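Local structure of putative polyketide cyclase (Acidithiobacillus ferrooxidans, 3F9S) at residues M2-K7 / Y116-N121; V19-N24 / D69-I74; L89-H94 / Q107-G112. The protein is a putative SnoaL-like polyketide cyclase that probably binds, and perhaps cyclises, a small substrate in a pocket of its NTF2-like fold. All blocks are in the same frame, centred on the assembly; numbering follows the deposited sequence.

Interaction 1: M2-K7 / Y116-N121; sequences MSISSK and YYFDGN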
loop_
_atom_site.group_PDB
_atom_site.type_symbol
_atom_site.label_atom_id
_atom_site.label_comp_id
_atom_site.label_asym_id
_atom_site.label_seq_id
_atom_site.Cartn_x
_atom_site.Cartn_y
_atom_site.Cartn_z
HETATM N N MSE A 2 4.467 20.775 13.158
HETATM C CA MSE A 2 3.314 21.592 12.774
HETATM C C MSE A 2 2.085 20.978 12.166
HETATM O O MSE A 2 1.069 21.655 12.099
HETATM C CB MSE A 2 3.776 22.700 11.814
HETATM C CG MSE A 2 4.718 23.656 12.492
HETATM SE SE MSE A 2 4.977 25.226 11.477
HETATM C CE MSE A 2 5.864 24.330 10.024
ATOM N N SER A 3 2.165 19.756 11.660
ATOM C CA SER A 3 1.034 19.149 10.932
ATOM C C SER A 3 0.850 19.915 9.604
ATOM O O SER A 3 1.632 20.829 9.266
ATOM C CB SER A 3 -0.280 19.023 11.730
ATOM O OG SER A 3 -1.172 18.138 11.067
ATOM N N ILE A 4 -0.177 19.542 8.860
ATOM C CA ILE A 4 -0.293 20.020 7.506
ATOM C C ILE A 4 -0.751 21.444 7.352
ATOM O O ILE A 4 -1.393 22.029 8.232
ATOM C CB ILE A 4 -1.203 19.134 6.634
ATOM C CG1 ILE A 4 -2.653 19.131 7.139
ATOM C CG2 ILE A 4 -0.642 17.725 6.478
ATOM C CD1 ILE A 4 -3.544 18.531 6.115
ATOM N N SER A 5 -0.433 21.989 6.187
ATOM C CA SER A 5 -0.973 23.270 5.807
ATOM C C SER A 5 -2.146 22.936 4.896
ATOM O O SER A 5 -2.331 21.777 4.451
ATOM C CB SER A 5 0.046 24.153 5.092
ATOM O OG SER A 5 0.154 23.853 3.716
ATOM N N SER A 6 -2.887 23.982 4.572
ATOM C CA SER A 6 -4.035 23.900 3.661
ATOM C C SER A 6 -3.693 23.360 2.267
ATOM O O SER A 6 -4.579 22.926 1.536
ATOM C CB SER A 6 -4.662 25.288 3.490
ATOM O OG SER A 6 -3.768 26.184 2.863
ATOM N N LYS A 7 -2.418 23.419 1.889
ATOM C CA LYS A 7 -1.973 23.009 0.568
ATOM C C LYS A 7 -1.277 21.660 0.481
ATOM O O LYS A 7 -0.668 21.365 -0.538
ATOM C CB LYS A 7 -1.121 24.134 -0.034
ATOM C CG LYS A 7 -1.984 25.364 -0.278
ATOM C CD LYS A 7 -1.309 26.435 -1.101
ATOM C CE LYS A 7 -2.311 27.577 -1.384
ATOM N NZ LYS A 7 -3.545 27.149 -2.091
ATOM N N TYR A 116 2.176 9.978 3.567
ATOM C CA TYR A 116 3.186 11.010 3.695
ATOM C C TYR A 116 2.855 11.778 4.926
ATOM O O TYR A 116 1.709 12.143 5.101
ATOM C CB TYR A 116 3.177 11.959 2.506
ATOM C CG TYR A 116 4.067 11.486 1.423
ATOM C CD1 TYR A 116 5.453 11.568 1.597
ATOM C CD2 TYR A 116 3.570 10.948 0.250
ATOM C CE1 TYR A 116 6.314 11.139 0.638
ATOM C CE2 TYR A 116 4.435 10.502 -0.737
ATOM C CZ TYR A 116 5.805 10.597 -0.526
ATOM O OH TYR A 116 6.705 10.196 -1.470
ATOM N N TYR A 117 3.862 11.979 5.767
ATOM C CA TYR A 117 3.720 12.733 6.985
ATOM C C TYR A 117 4.308 14.094 6.741
ATOM O O TYR A 117 5.371 14.213 6.120
ATOM C CB TYR A 117 4.437 12.010 8.120
ATOM C CG TYR A 117 3.680 10.780 8.490
ATOM C CD1 TYR A 117 2.571 10.893 9.321
ATOM C CD2 TYR A 117 4.012 9.514 7.976
ATOM C CE1 TYR A 117 1.828 9.791 9.678
ATOM C CE2 TYR A 117 3.252 8.386 8.339
ATOM C CZ TYR A 117 2.170 8.549 9.181
ATOM O OH TYR A 117 1.379 7.509 9.609
ATOM N N PHE A 118 3.647 15.093 7.325
ATOM C CA PHE A 118 3.991 16.478 7.130
ATOM C C PHE A 118 4.364 17.187 8.400
ATOM O O PHE A 118 3.923 16.836 9.490
ATOM C CB PHE A 118 2.803 17.242 6.572
ATOM C CG PHE A 118 2.547 16.992 5.145
ATOM C CD1 PHE A 118 1.903 15.822 4.740
ATOM C CD2 PHE A 118 2.903 17.943 4.190
ATOM C CE1 PHE A 118 1.639 15.606 3.401
ATOM C CE2 PHE A 118 2.641 17.731 2.861
ATOM C CZ PHE A 118 2.004 16.559 2.467
ATOM N N ASP A 119 5.215 18.179 8.220
ATOM C CA ASP A 119 5.524 19.147 9.266
ATOM C C ASP A 119 5.379 20.429 8.459
ATOM O O ASP A 119 6.305 20.802 7.742
ATOM C CB ASP A 119 6.921 18.916 9.819
ATOM C CG ASP A 119 7.306 19.889 10.911
ATOM O OD1 ASP A 119 6.595 20.874 11.149
ATOM O OD2 ASP A 119 8.367 19.675 11.528
ATOM N N GLY A 120 4.206 21.067 8.547
ATOM C CA GLY A 120 3.909 22.223 7.713
ATOM C C GLY A 120 3.828 21.755 6.270
ATOM O O GLY A 120 3.144 20.785 5.971
ATOM N N ASN A 121 4.569 22.416 5.387
ATOM C CA ASN A 121 4.627 22.055 3.976
ATOM C C ASN A 121 5.690 21.027 3.643
ATOM O O ASN A 121 5.846 20.718 2.476
ATOM C CB ASN A 121 4.877 23.294 3.109
ATOM C CG ASN A 121 3.681 24.184 3.007
ATOM O OD1 ASN A 121 2.632 23.899 3.583
ATOM N ND2 ASN A 121 3.805 25.233 2.231
HETATM O O HOH W 1 3.896 17.515 12.088
HETATM O O HOH W 2 1.096 20.951 4.172
#
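M2 and D119 meet through a hydrogen bond from backbone to carboxylate: M2 N donates to D119 OD1 at 2.9 Å, nearly straight at 170° but 59° out of the carboxylate plane. D119 CG stands anti to its own backbone N (chi1 180°), which carries OD1 toward M2 N. The selenomethionine chain of M2 crosses D119 at about a right angle, its CB 3.4 Å from D119 OD1. A lysine in place of D119 would probably leave the M2 amide without its acceptor and the N-terminal residues less firmly fixed.

G120 N donates to S3 O at 2.7 Å, and S5 OG donates to N121 OD1 at a very short 2.5 Å. S5 OG also accepts from K7 N, closing an ST turn before helix 8-21.

One water accepts from S3 N and donates to F118 O; a second accepts from S5 N and donates to both S5 OG and G120 O.

Among apolar groups, I4 CG2 lies 3.5 Å from F118 CB, obliquely to the ring, and F118 touches A8 and L12 of helix 8-21. Together these contacts fasten an N-terminal arm to the turn that follows strand 107-118 in an NTF2-like fold.

Interaction 2: V19-N24 / D69-I74; sequences VWSEGN and DQCFDI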
loop_
_atom_site.group_PDB
_atom_site.type_symbol
_atom_site.label_atom_id
_atom_site.label_comp_id
_atom_site.label_asym_id
_atom_site.label_seq_id
_atom_site.Cartn_x
_atom_site.Cartn_y
_atom_site.Cartn_z
ATOM N N VAL A 19 9.869 15.829 -8.354
ATOM C CA VAL A 19 10.943 14.965 -7.886
ATOM C C VAL A 19 10.866 13.568 -8.485
ATOM O O VAL A 19 11.835 13.098 -9.068
ATOM C CB VAL A 19 10.967 14.863 -6.355
ATOM C CG1 VAL A 19 12.038 13.856 -5.884
ATOM C CG2 VAL A 19 11.199 16.236 -5.747
ATOM N N TRP A 20 9.702 12.943 -8.377
ATOM C CA TRP A 20 9.574 11.527 -8.699
ATOM C C TRP A 20 9.236 11.182 -10.114
ATOM O O TRP A 20 9.699 10.152 -10.604
ATOM C CB TRP A 20 8.607 10.871 -7.721
ATOM C CG TRP A 20 9.284 10.771 -6.424
ATOM C CD1 TRP A 20 9.188 11.636 -5.387
ATOM C CD2 TRP A 20 10.299 9.821 -6.077
ATOM N NE1 TRP A 20 10.039 11.254 -4.385
ATOM C CE2 TRP A 20 10.738 10.143 -4.781
ATOM C CE3 TRP A 20 10.854 8.708 -6.726
ATOM C CZ2 TRP A 20 11.706 9.388 -4.104
ATOM C CZ3 TRP A 20 11.834 7.973 -6.072
ATOM C CH2 TRP A 20 12.249 8.319 -4.768
ATOM N N SER A 21 8.382 11.979 -10.740
ATOM C CA SER A 21 8.014 11.732 -12.123
ATOM C C SER A 21 8.973 12.407 -13.088
ATOM O O SER A 21 9.247 11.837 -14.134
ATOM C CB SER A 21 6.579 12.161 -12.405
ATOM O OG SER A 21 5.672 11.408 -11.618
ATOM N N GLU A 22 9.485 13.592 -12.746
ATOM C CA GLU A 22 10.371 14.359 -13.631
ATOM C C GLU A 22 11.841 14.277 -13.267
ATOM O O GLU A 22 12.676 14.681 -14.067
ATOM C CB GLU A 22 9.922 15.810 -13.694
ATOM C CG GLU A 22 8.549 15.980 -14.331
ATOM C CD GLU A 22 7.944 17.348 -14.117
ATOM O OE1 GLU A 22 8.583 18.253 -13.538
ATOM O OE2 GLU A 22 6.785 17.519 -14.536
ATOM N N GLY A 23 12.163 13.741 -12.098
ATOM C CA GLY A 23 13.550 13.577 -11.687
ATOM C C GLY A 23 14.272 14.857 -11.347
ATOM O O GLY A 23 15.501 14.912 -11.468
ATOM N N ASN A 24 13.525 15.873 -10.915
ATOM C CA ASN A 24 14.093 17.133 -10.495
ATOM C C ASN A 24 14.492 16.860 -9.043
ATOM O O ASN A 24 13.817 17.271 -8.110
ATOM C CB ASN A 24 13.102 18.285 -10.645
ATOM C CG ASN A 24 13.701 19.633 -10.291
ATOM O OD1 ASN A 24 14.806 19.728 -9.741
ATOM N ND2 ASN A 24 12.947 20.694 -10.581
ATOM N N ASP A 69 12.591 6.969 -16.643
ATOM C CA ASP A 69 11.412 7.647 -17.198
ATOM C C ASP A 69 10.155 7.356 -16.388
ATOM O O ASP A 69 9.048 7.604 -16.873
ATOM C CB ASP A 69 11.218 7.278 -18.669
ATOM C CG ASP A 69 10.692 5.875 -18.880
ATOM O OD1 ASP A 69 10.575 5.070 -17.924
ATOM O OD2 ASP A 69 10.351 5.597 -20.040
ATOM N N GLN A 70 10.311 6.841 -15.166
ATOM C CA GLN A 70 9.166 6.496 -14.344
ATOM C C GLN A 70 8.262 7.686 -14.099
ATOM O O GLN A 70 8.730 8.814 -13.974
ATOM C CB GLN A 70 9.581 5.883 -13.006
ATOM C CG GLN A 70 10.289 6.804 -12.041
ATOM C CD GLN A 70 10.828 6.054 -10.850
ATOM O OE1 GLN A 70 10.154 5.947 -9.835
ATOM N NE2 GLN A 70 12.002 5.466 -10.993
ATOM N N CYS A 71 6.962 7.413 -14.026
ATOM C CA CYS A 71 5.986 8.457 -13.849
ATOM C C CYS A 71 4.945 7.946 -12.882
ATOM O O CYS A 71 4.441 6.848 -13.053
ATOM C CB CYS A 71 5.325 8.820 -15.177
ATOM S SG CYS A 71 4.348 10.309 -14.993
ATOM N N PHE A 72 4.670 8.746 -11.866
ATOM C CA PHE A 72 3.646 8.456 -10.868
ATOM C C PHE A 72 2.384 9.169 -11.300
ATOM O O PHE A 72 2.436 10.313 -11.741
ATOM C CB PHE A 72 4.062 8.948 -9.505
ATOM C CG PHE A 72 5.164 8.148 -8.914
ATOM C CD1 PHE A 72 6.475 8.333 -9.349
ATOM C CD2 PHE A 72 4.901 7.195 -7.945
ATOM C CE1 PHE A 72 7.511 7.578 -8.806
ATOM C CE2 PHE A 72 5.924 6.444 -7.393
ATOM C CZ PHE A 72 7.236 6.647 -7.805
ATOM N N ASP A 73 1.265 8.470 -11.169
ATOM C CA ASP A 73 -0.038 8.952 -11.564
ATOM C C ASP A 73 -0.887 8.819 -10.318
ATOM O O ASP A 73 -1.379 7.739 -10.009
ATOM C CB ASP A 73 -0.526 8.083 -12.730
ATOM C CG ASP A 73 -1.945 8.378 -13.154
ATOM O OD1 ASP A 73 -2.564 9.350 -12.668
ATOM O OD2 ASP A 73 -2.429 7.591 -13.989
ATOM N N ILE A 74 -1.073 9.946 -9.632
ATOM C CA ILE A 74 -1.765 9.967 -8.359
ATOM C C ILE A 74 -3.214 9.636 -8.648
ATOM O O ILE A 74 -3.815 10.188 -9.570
ATOM C CB ILE A 74 -1.645 11.331 -7.659
ATOM C CG1 ILE A 74 -0.188 11.632 -7.308
ATOM C CG2 ILE A 74 -2.481 11.369 -6.369
ATOM C CD1 ILE A 74 0.017 13.014 -6.754
HETATM O O HOH W 3 3.519 12.747 -11.026
#
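S21 and F72 join the last turn of helix 8-21 to the start of strand 71-80, a helix-on-sheet contact of the NTF2-like alpha+beta fold. The tight part centres on aromatic side chains. W20 CB sits 3.6 Å from F72 CE1, and the two side chains run side by side, pointing the same way. Their rings form an offset edge-to-face pair: the edge of the W20 five-membered ring turns to the F72 face, with planes at 77° and centroids 5.8 Å apart. With F72 CG anti to its carbonyl carbon (chi1 -71°), the ring swings toward the helix. W88 and W90 of the neighbouring strand 83-93 meet the same ring edge-to-face. The indole of W20 is fixed at its polar end as well, since W20 NE1 bonds Y56 OH.

Q70 extends the packed side. Its CG lies 3.7 Å from W20 O, and its amide is committed elsewhere, OE1 to W90 NE1 and NE2 to F67 O. Nearby, S21 CA makes a CA-H...O contact with Q70 O at 3.5 Å.

The other side is looser and wetter. The C71 CB bond leads away from the helix, yet SG passes 3.8 Å from S21 OG, and a water links S21 OG to F72 O, donating to the latter. At the border between the two sides lies the tight polar point of the contact: the S21 hydroxyl grips the strand directly, its OG accepting from F72 N at 2.9 Å with an N-H...O angle of 163°.

Interaction 3: L89-H94 / Q107-G112; sequences LWTATH and QIKMSG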
loop_
_atom_site.group_PDB
_atom_site.type_symbol
_atom_site.label_atom_id
_atom_site.label_comp_id
_atom_site.label_asym_id
_atom_site.label_seq_id
_atom_site.Cartn_x
_atom_site.Cartn_y
_atom_site.Cartn_z
ATOM N N LEU A 89 -0.619 4.983 -9.413
ATOM C CA LEU A 89 -0.216 4.056 -10.434
ATOM C C LEU A 89 1.126 4.599 -10.863
ATOM O O LEU A 89 1.478 5.754 -10.610
ATOM C CB LEU A 89 -1.193 4.071 -11.588
ATOM C CG LEU A 89 -2.606 3.707 -11.160
ATOM C CD1 LEU A 89 -3.497 3.773 -12.378
ATOM C CD2 LEU A 89 -2.739 2.368 -10.463
ATOM N N TRP A 90 1.866 3.748 -11.544
ATOM C CA TRP A 90 3.217 4.059 -11.919
ATOM C C TRP A 90 3.514 3.330 -13.183
ATOM O O TRP A 90 3.033 2.210 -13.388
ATOM C CB TRP A 90 4.071 3.527 -10.797
ATOM C CG TRP A 90 5.517 3.665 -10.900
ATOM C CD1 TRP A 90 6.251 4.676 -10.399
ATOM C CD2 TRP A 90 6.436 2.724 -11.452
ATOM N NE1 TRP A 90 7.572 4.443 -10.593
ATOM C CE2 TRP A 90 7.725 3.245 -11.241
ATOM C CE3 TRP A 90 6.301 1.471 -12.069
ATOM C CZ2 TRP A 90 8.867 2.573 -11.641
ATOM C CZ3 TRP A 90 7.433 0.805 -12.475
ATOM C CH2 TRP A 90 8.704 1.361 -12.280
ATOM N N THR A 91 4.243 3.997 -14.063
ATOM C CA THR A 91 4.638 3.409 -15.308
ATOM C C THR A 91 6.081 3.794 -15.518
ATOM O O THR A 91 6.498 4.865 -15.098
ATOM C CB THR A 91 3.785 3.938 -16.470
ATOM O OG1 THR A 91 3.944 5.355 -16.566
ATOM C CG2 THR A 91 2.305 3.609 -16.234
ATOM N N ALA A 92 6.824 2.894 -16.130
ATOM C CA ALA A 92 8.226 3.127 -16.464
ATOM C C ALA A 92 8.577 2.142 -17.552
ATOM O O ALA A 92 7.929 1.111 -17.684
ATOM C CB ALA A 92 9.083 2.904 -15.251
ATOM N N THR A 93 9.562 2.506 -18.358
ATOM C CA THR A 93 10.064 1.664 -19.431
ATOM C C THR A 93 11.180 0.847 -18.815
ATOM O O THR A 93 11.979 1.388 -18.045
ATOM C CB THR A 93 10.665 2.514 -20.564
ATOM O OG1 THR A 93 9.692 3.466 -20.997
ATOM C CG2 THR A 93 11.064 1.652 -21.729
ATOM N N HIS A 94 11.236 -0.436 -19.155
ATOM C CA HIS A 94 12.287 -1.325 -18.662
ATOM C C HIS A 94 13.466 -1.149 -19.621
ATOM O O HIS A 94 13.687 -1.987 -20.497
ATOM C CB HIS A 94 11.768 -2.768 -18.594
ATOM C CG HIS A 94 12.777 -3.763 -18.117
ATOM N ND1 HIS A 94 12.791 -5.067 -18.558
ATOM C CD2 HIS A 94 13.837 -3.632 -17.284
ATOM C CE1 HIS A 94 13.794 -5.709 -17.986
ATOM N NE2 HIS A 94 14.446 -4.861 -17.210
ATOM N N GLN A 107 6.911 -1.552 -21.186
ATOM C CA GLN A 107 6.292 -0.773 -20.108
ATOM C C GLN A 107 6.074 -1.652 -18.879
ATOM O O GLN A 107 5.526 -2.750 -18.985
ATOM C CB GLN A 107 4.949 -0.166 -20.542
ATOM C CG GLN A 107 5.064 1.219 -21.171
ATOM C CD GLN A 107 4.867 2.332 -20.161
ATOM O OE1 GLN A 107 3.781 2.459 -19.586
ATOM N NE2 GLN A 107 5.889 3.173 -19.972
ATOM N N ILE A 108 6.536 -1.168 -17.731
ATOM C CA ILE A 108 6.324 -1.821 -16.447
ATOM C C ILE A 108 5.284 -0.949 -15.753
ATOM O O ILE A 108 5.394 0.282 -15.770
ATOM C CB ILE A 108 7.616 -1.891 -15.600
ATOM C CG1 ILE A 108 8.701 -2.683 -16.329
ATOM C CG2 ILE A 108 7.346 -2.536 -14.237
ATOM C CD1 ILE A 108 8.357 -4.137 -16.640
ATOM N N LYS A 109 4.286 -1.593 -15.154
ATOM C CA LYS A 109 3.219 -0.913 -14.437
ATOM C C LYS A 109 3.218 -1.354 -12.983
ATOM O O LYS A 109 3.442 -2.520 -12.675
ATOM C CB LYS A 109 1.865 -1.204 -15.057
ATOM C CG LYS A 109 1.708 -0.584 -16.428
ATOM C CD LYS A 109 0.229 -0.434 -16.796
ATOM C CE LYS A 109 0.029 0.531 -17.970
ATOM N NZ LYS A 109 -1.364 1.084 -18.007
HETATM N N MSE A 110 2.979 -0.408 -12.092
HETATM C CA MSE A 110 2.948 -0.714 -10.669
HETATM C C MSE A 110 1.927 0.212 -10.054
HETATM O O MSE A 110 1.513 1.184 -10.676
HETATM C CB MSE A 110 4.330 -0.472 -10.045
HETATM C CG MSE A 110 4.404 -0.822 -8.585
HETATM SE SE MSE A 110 6.147 -0.737 -7.958
HETATM C CE MSE A 110 6.396 0.967 -7.798
ATOM N N SER A 111 1.473 -0.140 -8.864
ATOM C CA SER A 111 0.590 0.715 -8.091
ATOM C C SER A 111 1.100 0.715 -6.696
ATOM O O SER A 111 1.838 -0.174 -6.290
ATOM C CB SER A 111 -0.858 0.245 -8.132
ATOM O OG SER A 111 -0.962 -1.091 -7.708
ATOM N N GLY A 112 0.733 1.751 -5.962
ATOM C CA GLY A 112 1.180 1.839 -4.616
ATOM C C GLY A 112 0.364 2.809 -3.813
ATOM O O GLY A 112 -0.494 3.508 -4.326
#
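W90 and M110, a selenomethionine, face each other as a hydrogen-bonded antiparallel pair, and the M110 side chain can be followed outward over the indole. Its CB begins 3.4 Å from W90 CE3. CG then stands anti to the backbone N (chi1 -177°), carrying the chain out from the strand until the bend at chi3 (77°) folds the end back over the ring. SE lies above the six-membered ring at a distance, 5.0 Å from its centroid, in a Met-aromatic contact. The terminal CE rests over the five-membered ring, 4.2 Å from its centroid and 15° off the normal, a CH-pi contact.

At the indole's edge, near its plane, I108 CG2 lies 3.8 Å from W90 CZ3, while W90 NE1 is held by Q70 OE1. Strands 83-93 and 107-118 are neighbouring antiparallel strands of the mixed sheet of the NTF2-like fold; W90, A92, I108 and M110 line one face, where V135 of helix 132-142 touches both I108 and M110.

The backbone ladder is firm around A92: I108 N donates to A92 O at 2.7 Å, nearly in line with the carbonyl, and A92 N returns a bond to I108 O. M110 N donates to W90 O at 2.9 Å, while the return bond from W90 N to M110 O is bent and weak. On the other face, Q107 bends at chi2 so that OE1 comes within 3.4 Å of T91 CB, and S111 OG bonds H40 of the second subunit.

All three interactions reach the same sheet. Interactions 2 and 3 have centres 11 Å apart and touch directly: D73 N lies 2.8 Å from L89 O, a probable hydrogen bond between neighbouring strands, and F72 CZ packs 3.4 Å from W90 CD1, bringing the W20-F72 pair against W90. Interactions 1 and 3 share strand 107-118 but sit on opposite sides of the chain's centre, 28 Å between centres. Interaction 1 is 21 Å from interaction 2, centre to centre, connected through helix 8-21. A glycerol, probably from crystallisation, lies about 3 Å from the W20 side chain at the nearest atoms, and Y116 OH hydrogen-bonds a glycerol; such molecules may mark a pocket between helix and sheet.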